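Similar to phosphinothricin acetyltransferase (Bacillus subtilis, PDB 1VHS) probably transfers an acetyl group from acetyl-CoA to phosphinothricin, inactivating the compound and giving resistance to it. Local coordinates at residues R11-V16 with E43-H48; Y101-A106 with K131-H136; S117-I122 with A139-F144. One frame throughout, in Å; residues are numbered along the deposited sequence. Where two conformers were deposited one is given.

Contact 1 of 3, residues R11-V16 with E43-H48; sequences RDLEAV and EWFSGH
Leu13 and Phe45 make most of the junction between helix 13-24 and helix 42-46, the first two helices of this GNAT acetyltransferase fold. The leucine lies across one face of the phenyl ring. Its CB is 4.2 Å from the centroid of the Phe45 ring and only 4° from the ring normal, a CH-pi arrangement, while on the same face Leu13 CD1 reaches 3.6 Å from Phe45 CD1, nearer the root of the ring. The two side chains run past one another in opposite directions. Phe45 CG is anti to the backbone N (chi1 -168°), which sends the ring out toward the first helix.

Val16, one turn after Leu13, meets a different ring in a different way. Its CG1 sits near the plane of the Trp44 indole, 3.9 Å from Trp44 CZ3, so this is contact with an aromatic edge and not with a face. Val16 CG2 approaches Phe45 more loosely. Strand 54-58 adjoins both helices, with Val56 touching Val16 and Leu54 touching Phe45.

The indole is held from other directions as well: its NE1 is hydrogen-bonded to Glu71, and His48 CE1 lies 3.5 Å above the Trp44 plane, toward the rim. The His48 ring is held at both nitrogens: NE2 is hydrogen-bonded to Ser69 OG, and ND1 makes a nearly straight bond to Phe45 O, 3.0 Å long with an N-H...O angle of 165°.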
loop_
_atom_site.group_PDB
_atom_site.type_symbol
_atom_site.label_atom_id
_atom_site.label_comp_id
_atom_site.label_asym_id
_atom_site.label_seq_id
_atom_site.Cartn_x
_atom_site.Cartn_y
_atom_site.Cartn_z
ATOM N N ARG A 11 12.482 -14.173 -3.041
ATOM C CA ARG A 11 13.443 -13.510 -3.915
ATOM C C ARG A 11 12.968 -12.135 -4.373
ATOM O O ARG A 11 13.723 -11.394 -4.998
ATOM C CB ARG A 11 13.776 -14.389 -5.134
ATOM C CG ARG A 11 12.646 -14.567 -6.126
ATOM C CD ARG A 11 12.904 -15.767 -7.036
ATOM N NE ARG A 11 13.933 -15.537 -8.047
ATOM C CZ ARG A 11 13.708 -14.963 -9.226
ATOM N NH1 ARG A 11 12.489 -14.551 -9.543
ATOM N NH2 ARG A 11 14.695 -14.827 -10.106
ATOM N N ASP A 12 11.721 -11.791 -4.051
ATOM C CA ASP A 12 11.155 -10.492 -4.420
ATOM C C ASP A 12 11.417 -9.417 -3.362
ATOM O O ASP A 12 11.274 -8.226 -3.640
ATOM C CB ASP A 12 9.640 -10.605 -4.614
ATOM C CG ASP A 12 9.261 -11.500 -5.777
ATOM O OD1 ASP A 12 8.178 -12.115 -5.711
ATOM O OD2 ASP A 12 10.032 -11.570 -6.751
ATOM N N LEU A 13 11.784 -9.830 -2.153
ATOM C CA LEU A 13 12.029 -8.867 -1.074
ATOM C C LEU A 13 12.940 -7.723 -1.504
ATOM O O LEU A 13 12.660 -6.559 -1.226
ATOM C CB LEU A 13 12.621 -9.567 0.153
ATOM C CG LEU A 13 12.895 -8.653 1.355
ATOM C CD1 LEU A 13 11.598 -7.980 1.798
ATOM C CD2 LEU A 13 13.496 -9.462 2.492
ATOM N N GLU A 14 14.033 -8.053 -2.187
ATOM C CA GLU A 14 14.979 -7.046 -2.666
ATOM C C GLU A 14 14.308 -5.970 -3.526
ATOM O O GLU A 14 14.505 -4.769 -3.306
ATOM C CB GLU A 14 16.111 -7.739 -3.451
ATOM C CG GLU A 14 16.865 -6.852 -4.432
ATOM C CD GLU A 14 16.147 -6.715 -5.761
ATOM O OE1 GLU A 14 15.963 -7.742 -6.448
ATOM O OE2 GLU A 14 15.764 -5.582 -6.121
ATOM N N ALA A 15 13.512 -6.400 -4.500
ATOM C CA ALA A 15 12.818 -5.474 -5.391
ATOM C C ALA A 15 11.722 -4.697 -4.655
ATOM O O ALA A 15 11.485 -3.527 -4.944
ATOM C CB ALA A 15 12.214 -6.237 -6.557
ATOM N N VAL A 16 11.056 -5.359 -3.714
ATOM C CA VAL A 16 9.983 -4.736 -2.940
ATOM C C VAL A 16 10.548 -3.591 -2.105
ATOM O O VAL A 16 9.970 -2.505 -2.059
ATOM C CB VAL A 16 9.287 -5.777 -2.018
ATOM C CG1 VAL A 16 8.349 -5.085 -1.038
ATOM C CG2 VAL A 16 8.498 -6.771 -2.865
ATOM N N GLU A 43 10.818 -9.196 8.675
ATOM C CA GLU A 43 9.700 -9.549 9.548
ATOM C C GLU A 43 8.372 -9.205 8.885
ATOM O O GLU A 43 7.486 -10.047 8.765
ATOM C CB GLU A 43 9.811 -8.810 10.885
ATOM C CG GLU A 43 10.952 -9.288 11.764
ATOM C CD GLU A 43 10.785 -10.729 12.210
ATOM O OE1 GLU A 43 11.677 -11.240 12.922
ATOM O OE2 GLU A 43 9.762 -11.354 11.852
ATOM N N TRP A 44 8.248 -7.953 8.462
ATOM C CA TRP A 44 7.046 -7.471 7.798
ATOM C C TRP A 44 6.720 -8.355 6.600
ATOM O O TRP A 44 5.573 -8.760 6.398
ATOM C CB TRP A 44 7.269 -6.031 7.334
ATOM C CG TRP A 44 6.242 -5.531 6.376
ATOM C CD1 TRP A 44 4.983 -5.090 6.668
ATOM C CD2 TRP A 44 6.384 -5.432 4.955
ATOM N NE1 TRP A 44 4.332 -4.720 5.515
ATOM C CE2 TRP A 44 5.169 -4.921 4.447
ATOM C CE3 TRP A 44 7.422 -5.727 4.059
ATOM C CZ2 TRP A 44 4.962 -4.698 3.083
ATOM C CZ3 TRP A 44 7.215 -5.506 2.699
ATOM C CH2 TRP A 44 5.992 -4.996 2.226
ATOM N N PHE A 45 7.745 -8.652 5.810
ATOM C CA PHE A 45 7.592 -9.474 4.620
ATOM C C PHE A 45 7.005 -10.842 4.945
ATOM O O PHE A 45 5.973 -11.227 4.398
ATOM C CB PHE A 45 8.945 -9.646 3.930
ATOM C CG PHE A 45 8.851 -10.232 2.553
ATOM C CD1 PHE A 45 8.327 -9.487 1.502
ATOM C CD2 PHE A 45 9.278 -11.531 2.306
ATOM C CE1 PHE A 45 8.233 -10.028 0.219
ATOM C CE2 PHE A 45 9.187 -12.082 1.026
ATOM C CZ PHE A 45 8.663 -11.326 -0.018
ATOM N N SER A 46 7.665 -11.574 5.838
ATOM C CA SER A 46 7.207 -12.905 6.227
ATOM C C SER A 46 5.918 -12.848 7.039
ATOM O O SER A 46 5.272 -13.870 7.262
ATOM C CB SER A 46 8.295 -13.620 7.037
ATOM O OG SER A 46 9.457 -13.820 6.253
ATOM N N GLY A 47 5.546 -11.649 7.470
ATOM C CA GLY A 47 4.335 -11.490 8.255
ATOM C C GLY A 47 3.048 -11.654 7.464
ATOM O O GLY A 47 1.971 -11.753 8.049
ATOM N N HIS A 48 3.141 -11.678 6.138
ATOM C CA HIS A 48 1.945 -11.840 5.322
ATOM C C HIS A 48 1.454 -13.278 5.356
ATOM O O HIS A 48 2.232 -14.207 5.573
ATOM C CB HIS A 48 2.205 -11.402 3.880
ATOM C CG HIS A 48 2.453 -9.934 3.740
ATOM N ND1 HIS A 48 3.682 -9.362 3.989
ATOM C CD2 HIS A 48 1.615 -8.913 3.441
ATOM C CE1 HIS A 48 3.590 -8.050 3.850
ATOM N NE2 HIS A 48 2.347 -7.753 3.518
#

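Contact 2 of 3, residues Y101-A106 with K131-H136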
loop_
_atom_site.group_PDB
_atom_site.type_symbol
_atom_site.label_atom_id
_atom_site.label_comp_id
_atom_site.label_asym_id
_atom_site.label_seq_id
_atom_site.Cartn_x
_atom_site.Cartn_y
_atom_site.Cartn_z
ATOM N N TYR A 101 -4.835 0.861 -12.003
ATOM C CA TYR A 101 -4.898 -0.571 -12.242
ATOM C C TYR A 101 -4.692 -1.364 -10.957
ATOM O O TYR A 101 -5.431 -2.304 -10.676
ATOM C CB TYR A 101 -3.843 -0.986 -13.267
ATOM C CG TYR A 101 -3.877 -2.462 -13.568
ATOM C CD1 TYR A 101 -4.938 -3.022 -14.281
ATOM C CD2 TYR A 101 -2.874 -3.309 -13.105
ATOM C CE1 TYR A 101 -4.997 -4.390 -14.523
ATOM C CE2 TYR A 101 -2.924 -4.681 -13.341
ATOM C CZ TYR A 101 -3.988 -5.213 -14.049
ATOM O OH TYR A 101 -4.047 -6.568 -14.282
ATOM N N LEU A 102 -3.682 -0.986 -10.179
ATOM C CA LEU A 102 -3.386 -1.686 -8.931
ATOM C C LEU A 102 -4.531 -1.621 -7.927
ATOM O O LEU A 102 -4.850 -2.622 -7.276
ATOM C CB LEU A 102 -2.109 -1.121 -8.299
ATOM C CG LEU A 102 -0.852 -1.287 -9.161
ATOM C CD1 LEU A 102 0.338 -0.609 -8.498
ATOM C CD2 LEU A 102 -0.577 -2.772 -9.360
ATOM N N LEU A 103 -5.151 -0.454 -7.788
ATOM C CA LEU A 103 -6.257 -0.333 -6.842
ATOM C C LEU A 103 -7.422 -1.194 -7.304
ATOM O O LEU A 103 -8.051 -1.872 -6.502
ATOM C CB LEU A 103 -6.705 1.127 -6.695
ATOM C CG LEU A 103 -7.833 1.379 -5.680
ATOM C CD1 LEU A 103 -7.510 0.716 -4.337
ATOM C CD2 LEU A 103 -8.026 2.881 -5.496
ATOM N N GLN A 104 -7.705 -1.176 -8.603
ATOM C CA GLN A 104 -8.798 -1.979 -9.136
ATOM C C GLN A 104 -8.564 -3.455 -8.817
ATOM O O GLN A 104 -9.479 -4.151 -8.386
ATOM C CB GLN A 104 -8.925 -1.767 -10.647
ATOM C CG GLN A 104 -9.962 -2.659 -11.317
ATOM C CD GLN A 104 -10.025 -2.445 -12.818
ATOM O OE1 GLN A 104 -10.440 -1.385 -13.288
ATOM N NE2 GLN A 104 -9.599 -3.451 -13.580
ATOM N N GLU A 105 -7.334 -3.928 -9.014
ATOM C CA GLU A 105 -7.008 -5.322 -8.720
ATOM C C GLU A 105 -7.109 -5.604 -7.223
ATOM O O GLU A 105 -7.599 -6.651 -6.816
ATOM C CB GLU A 105 -5.601 -5.660 -9.216
ATOM C CG GLU A 105 -5.491 -5.733 -10.730
ATOM C CD GLU A 105 -6.703 -6.408 -11.365
ATOM O OE1 GLU A 105 -6.951 -7.597 -11.075
ATOM O OE2 GLU A 105 -7.420 -5.744 -12.147
ATOM N N ALA A 106 -6.640 -4.670 -6.405
ATOM C CA ALA A 106 -6.713 -4.849 -4.961
ATOM C C ALA A 106 -8.176 -5.032 -4.557
ATOM O O ALA A 106 -8.507 -5.904 -3.749
ATOM C CB ALA A 106 -6.110 -3.632 -4.242
ATOM N N LYS A 131 -7.487 11.421 -4.454
ATOM C CA LYS A 131 -8.531 11.484 -5.472
ATOM C C LYS A 131 -8.781 10.112 -6.087
ATOM O O LYS A 131 -9.928 9.735 -6.327
ATOM C CB LYS A 131 -8.168 12.494 -6.565
ATOM N N LEU A 132 -7.706 9.369 -6.334
ATOM C CA LEU A 132 -7.807 8.031 -6.896
ATOM C C LEU A 132 -8.699 7.155 -6.013
ATOM O O LEU A 132 -9.659 6.559 -6.491
ATOM C CB LEU A 132 -6.422 7.387 -7.007
ATOM C CG LEU A 132 -6.423 5.928 -7.481
ATOM C CD1 LEU A 132 -7.059 5.840 -8.858
ATOM C CD2 LEU A 132 -4.998 5.390 -7.510
ATOM N N PHE A 133 -8.381 7.074 -4.721
ATOM C CA PHE A 133 -9.188 6.255 -3.823
ATOM C C PHE A 133 -10.644 6.720 -3.720
ATOM O O PHE A 133 -11.562 5.900 -3.665
ATOM C CB PHE A 133 -8.550 6.200 -2.426
ATOM C CG PHE A 133 -7.442 5.185 -2.310
ATOM C CD1 PHE A 133 -6.194 5.421 -2.885
ATOM C CD2 PHE A 133 -7.656 3.981 -1.653
ATOM C CE1 PHE A 133 -5.176 4.468 -2.806
ATOM C CE2 PHE A 133 -6.644 3.018 -1.567
ATOM C CZ PHE A 133 -5.403 3.264 -2.146
ATOM N N GLU A 134 -10.861 8.032 -3.711
ATOM C CA GLU A 134 -12.214 8.558 -3.602
ATOM C C GLU A 134 -13.074 8.230 -4.817
ATOM O O GLU A 134 -14.293 8.189 -4.714
ATOM C CB GLU A 134 -12.183 10.074 -3.350
ATOM C CG GLU A 134 -11.787 10.422 -1.922
ATOM C CD GLU A 134 -11.658 11.917 -1.684
ATOM O OE1 GLU A 134 -12.650 12.645 -1.893
ATOM O OE2 GLU A 134 -10.564 12.362 -1.284
ATOM N N LYS A 135 -12.443 7.985 -5.960
ATOM C CA LYS A 135 -13.196 7.631 -7.160
ATOM C C LYS A 135 -13.611 6.172 -7.054
ATOM O O LYS A 135 -14.518 5.727 -7.755
ATOM C CB LYS A 135 -12.348 7.819 -8.423
ATOM C CG LYS A 135 -12.082 9.267 -8.801
ATOM C CD LYS A 135 -11.256 9.336 -10.074
ATOM C CE LYS A 135 -10.939 10.772 -10.472
ATOM N NZ LYS A 135 -10.020 10.804 -11.642
ATOM N N HIS A 136 -12.942 5.429 -6.173
ATOM C CA HIS A 136 -13.249 4.018 -5.993
ATOM C C HIS A 136 -14.009 3.644 -4.719
ATOM O O HIS A 136 -13.827 2.555 -4.173
ATOM C CB HIS A 136 -11.974 3.179 -6.113
ATOM C CG HIS A 136 -11.455 3.069 -7.515
ATOM N ND1 HIS A 136 -10.535 3.947 -8.046
ATOM C CD2 HIS A 136 -11.736 2.181 -8.498
ATOM C CE1 HIS A 136 -10.268 3.604 -9.294
ATOM N NE2 HIS A 136 -10.986 2.536 -9.594
#
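Two first torsions set this contact: Leu103 carries CG anti to its own N (chi1 -178°), extending the isobutyl group toward the other helix, and Phe133 has CG anti to its carbonyl carbon (chi1 -82°), which swings the phenyl ring round to meet it. The methyls of Leu103 then divide the work. CD2 stands over the middle of one face of the Phe133 ring, 3.9 Å from its centroid, in a CH-pi contact; Leu103 CD1 lies above the same face, shifted toward the CE2-CZ edge, 3.7 Å from Phe133 CE2. CD2 also meets Leu132 of the second helix, 4.0 Å from Leu132 CG, and His136 just past the helix end, 3.7 Å from His136 ND1. Within 101-106 this one leucine makes all the close side-chain contacts, and about half of the buried surface is its own.

In the GNAT fold, helix 98-109 is the connection of a beta-alpha-beta crossover between the parallel strands 82-89 and 117-123, and its first turn carries Val98, Gly99 and Ser100 of the predicted acetyl-CoA site, which begins at Lys96. Leu102 and Ala106 face strands 64-72 and 82-89, whereas Phe133 rests on Ala120 and Ile122 of strand 117-123, so the two helices pack side by side on one face of the sheet.

The imidazole beside Leu103 folds back on the last turn of helix 127-135. His136 ND1 donates to Leu132 O over 3.2 Å, with an N-H...O angle of 169° and the oxygen close to the ring plane. That carbonyl also accepts from Lys135 N, at 3.2 Å from Leu132 O; the two donors approach from opposite faces of the carbonyl plane, ND1 from above it and not along a lone pair.

Contact 3 of 3, residues S117-I122 with A139-F144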
loop_
_atom_site.group_PDB
_atom_site.type_symbol
_atom_site.label_atom_id
_atom_site.label_comp_id
_atom_site.label_asym_id
_atom_site.label_seq_id
_atom_site.Cartn_x
_atom_site.Cartn_y
_atom_site.Cartn_z
ATOM N N SER A 117 -14.046 -4.464 5.488
ATOM C CA SER A 117 -13.687 -3.044 5.547
ATOM C C SER A 117 -12.221 -2.902 5.184
ATOM O O SER A 117 -11.355 -3.513 5.807
ATOM C CB SER A 117 -13.927 -2.482 6.958
ATOM O OG SER A 117 -15.282 -2.666 7.351
ATOM N N LEU A 118 -11.945 -2.095 4.170
ATOM C CA LEU A 118 -10.579 -1.892 3.719
ATOM C C LEU A 118 -10.192 -0.435 3.940
ATOM O O LEU A 118 -10.921 0.462 3.553
ATOM C CB LEU A 118 -10.479 -2.262 2.236
ATOM C CG LEU A 118 -9.095 -2.390 1.607
ATOM C CD1 LEU A 118 -8.292 -3.446 2.354
ATOM C CD2 LEU A 118 -9.239 -2.762 0.127
HETATM N N MSE A 119 -9.051 -0.207 4.582
HETATM C CA MSE A 119 -8.580 1.147 4.849
HETATM C C MSE A 119 -7.228 1.427 4.196
HETATM O O MSE A 119 -6.423 0.517 3.983
HETATM C CB MSE A 119 -8.456 1.376 6.362
HETATM C CG MSE A 119 -9.785 1.514 7.082
HETATM SE SE MSE A 119 -9.529 1.810 8.992
HETATM C CE MSE A 119 -9.136 0.036 9.443
ATOM N N ALA A 120 -6.990 2.699 3.890
ATOM C CA ALA A 120 -5.744 3.136 3.279
ATOM C C ALA A 120 -5.223 4.343 4.049
ATOM O O ALA A 120 -5.985 5.251 4.373
ATOM C CB ALA A 120 -5.979 3.518 1.809
ATOM N N PHE A 121 -3.927 4.341 4.347
ATOM C CA PHE A 121 -3.293 5.436 5.082
ATOM C C PHE A 121 -2.516 6.275 4.082
ATOM O O PHE A 121 -1.502 5.834 3.536
ATOM C CB PHE A 121 -2.352 4.872 6.155
ATOM C CG PHE A 121 -3.066 4.177 7.281
ATOM C CD1 PHE A 121 -3.943 3.127 7.029
ATOM C CD2 PHE A 121 -2.871 4.581 8.600
ATOM C CE1 PHE A 121 -4.617 2.488 8.069
ATOM C CE2 PHE A 121 -3.541 3.949 9.651
ATOM C CZ PHE A 121 -4.416 2.898 9.382
ATOM N N ILE A 122 -3.003 7.492 3.850
ATOM C CA ILE A 122 -2.416 8.393 2.875
ATOM C C ILE A 122 -2.133 9.767 3.460
ATOM O O ILE A 122 -2.975 10.348 4.146
ATOM C CB ILE A 122 -3.382 8.553 1.660
ATOM C CG1 ILE A 122 -3.733 7.171 1.095
ATOM C CG2 ILE A 122 -2.751 9.439 0.597
ATOM C CD1 ILE A 122 -4.883 7.174 0.086
ATOM N N ALA A 139 -13.964 6.857 1.454
ATOM C CA ALA A 139 -14.361 8.122 2.070
ATOM C C ALA A 139 -13.352 8.422 3.178
ATOM O O ALA A 139 -12.758 7.504 3.746
ATOM C CB ALA A 139 -15.753 8.000 2.666
ATOM N N GLU A 140 -13.158 9.696 3.495
ATOM C CA GLU A 140 -12.221 10.048 4.556
ATOM C C GLU A 140 -12.834 9.672 5.905
ATOM O O GLU A 140 -13.878 10.195 6.298
ATOM C CB GLU A 140 -11.908 11.546 4.519
ATOM C CG GLU A 140 -10.854 11.982 5.534
ATOM C CD GLU A 140 -10.599 13.480 5.504
ATOM O OE1 GLU A 140 -10.388 14.028 4.400
ATOM O OE2 GLU A 140 -10.607 14.104 6.585
ATOM N N TRP A 141 -12.192 8.752 6.615
ATOM C CA TRP A 141 -12.693 8.321 7.908
ATOM C C TRP A 141 -11.943 9.015 9.039
ATOM O O TRP A 141 -12.383 9.001 10.189
ATOM C CB TRP A 141 -12.533 6.812 8.065
ATOM C CG TRP A 141 -13.507 5.980 7.285
ATOM C CD1 TRP A 141 -14.520 6.419 6.472
ATOM C CD2 TRP A 141 -13.563 4.552 7.263
ATOM N NE1 TRP A 141 -15.203 5.341 5.946
ATOM C CE2 TRP A 141 -14.636 4.186 6.417
ATOM C CE3 TRP A 141 -12.808 3.543 7.877
ATOM C CZ2 TRP A 141 -14.971 2.850 6.171
ATOM C CZ3 TRP A 141 -13.142 2.214 7.631
ATOM C CH2 TRP A 141 -14.218 1.883 6.782
ATOM N N GLY A 142 -10.798 9.601 8.714
ATOM C CA GLY A 142 -10.040 10.286 9.744
ATOM C C GLY A 142 -8.900 11.129 9.225
ATOM O O GLY A 142 -8.442 10.974 8.089
ATOM N N LEU A 143 -8.455 12.044 10.075
ATOM C CA LEU A 143 -7.340 12.919 9.771
ATOM C C LEU A 143 -6.602 13.101 11.086
ATOM O O LEU A 143 -7.159 13.625 12.056
ATOM C CB LEU A 143 -7.832 14.271 9.242
ATOM C CG LEU A 143 -6.788 15.193 8.600
ATOM C CD1 LEU A 143 -7.495 16.341 7.890
ATOM C CD2 LEU A 143 -5.828 15.727 9.651
ATOM N N PHE A 144 -5.365 12.625 11.127
ATOM C CA PHE A 144 -4.536 12.739 12.323
ATOM C C PHE A 144 -3.559 13.858 11.975
ATOM O O PHE A 144 -2.593 13.654 11.240
ATOM C CB PHE A 144 -3.807 11.417 12.599
ATOM C CG PHE A 144 -4.731 10.221 12.756
ATOM C CD1 PHE A 144 -6.073 10.392 13.098
ATOM C CD2 PHE A 144 -4.244 8.930 12.602
ATOM C CE1 PHE A 144 -6.913 9.293 13.282
ATOM C CE2 PHE A 144 -5.078 7.816 12.787
ATOM C CZ PHE A 144 -6.414 8.004 13.126
#
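Trp141 touches Met119 although their strands are not neighbours: strand 153-163 runs between 117-123 and 139-150, antiparallel to both. The closest CA atoms, those of Met119 and Trp141, are 8.8 Å apart, and no hydrogen bond joins the two segments, so the link is made by side chains alone. The indole bridges the distance. With chi2 at -1°, it extends its six-membered ring back toward strand 117-123, and the CE3-CZ3 side of that ring arrives at the methionine.

Residue 119 was built as selenomethionine. Its chain crosses the indole at about a right angle, with Met119 CG 3.5 Å from Trp141 CZ3 and lying oblique to the ring. The selenium comes to the edge: Met119 SE is 3.9 Å from Trp141 CE3 and 5.0 Å from the centroid of the six-membered ring, 76° off the normal. This is a Met-aromatic contact made from the rim, not one stacked over a face. Further along the same rim, Ser117 CB lies near the indole plane, 4.4 Å from Trp141 CH2.

Met119 and Ser117 belong to the sheet face turned away from helix 127-135, which packs instead on Ala120 and Ile122. Met119 also touches Thr82 and Phe73, while Trp141 itself remains largely solvent-exposed at an outermost strand. There the backbone departs from regular beta structure: Trp141 has psi of -16°, and it and Gly142 both face Ile159, the pattern of a classic beta bulge in the C-terminal antiparallel strands of the GNAT fold.

In the fold
From the N terminus, contact 1 comes first, closing a 26-residue loop without strands and joining the first two helices. It is complete before the others begin. Contacts 2 and 3 cross along the chain: 101-106, 117-122, 131-136 and 139-144 alternate, so helix 98-109 is tied to helix 127-135 and strand 117-123 to the edge strand 139-150. These two contacts also touch, with Phe133 CE2 of contact 2 lying 3.5 Å from Ala120 CB of contact 3, which connects the helix pair to the sheet. Contact 1 lies on the opposite side of the chain's centre, about 23 Å from contact 2 and 24 Å from contact 3, centre to centre.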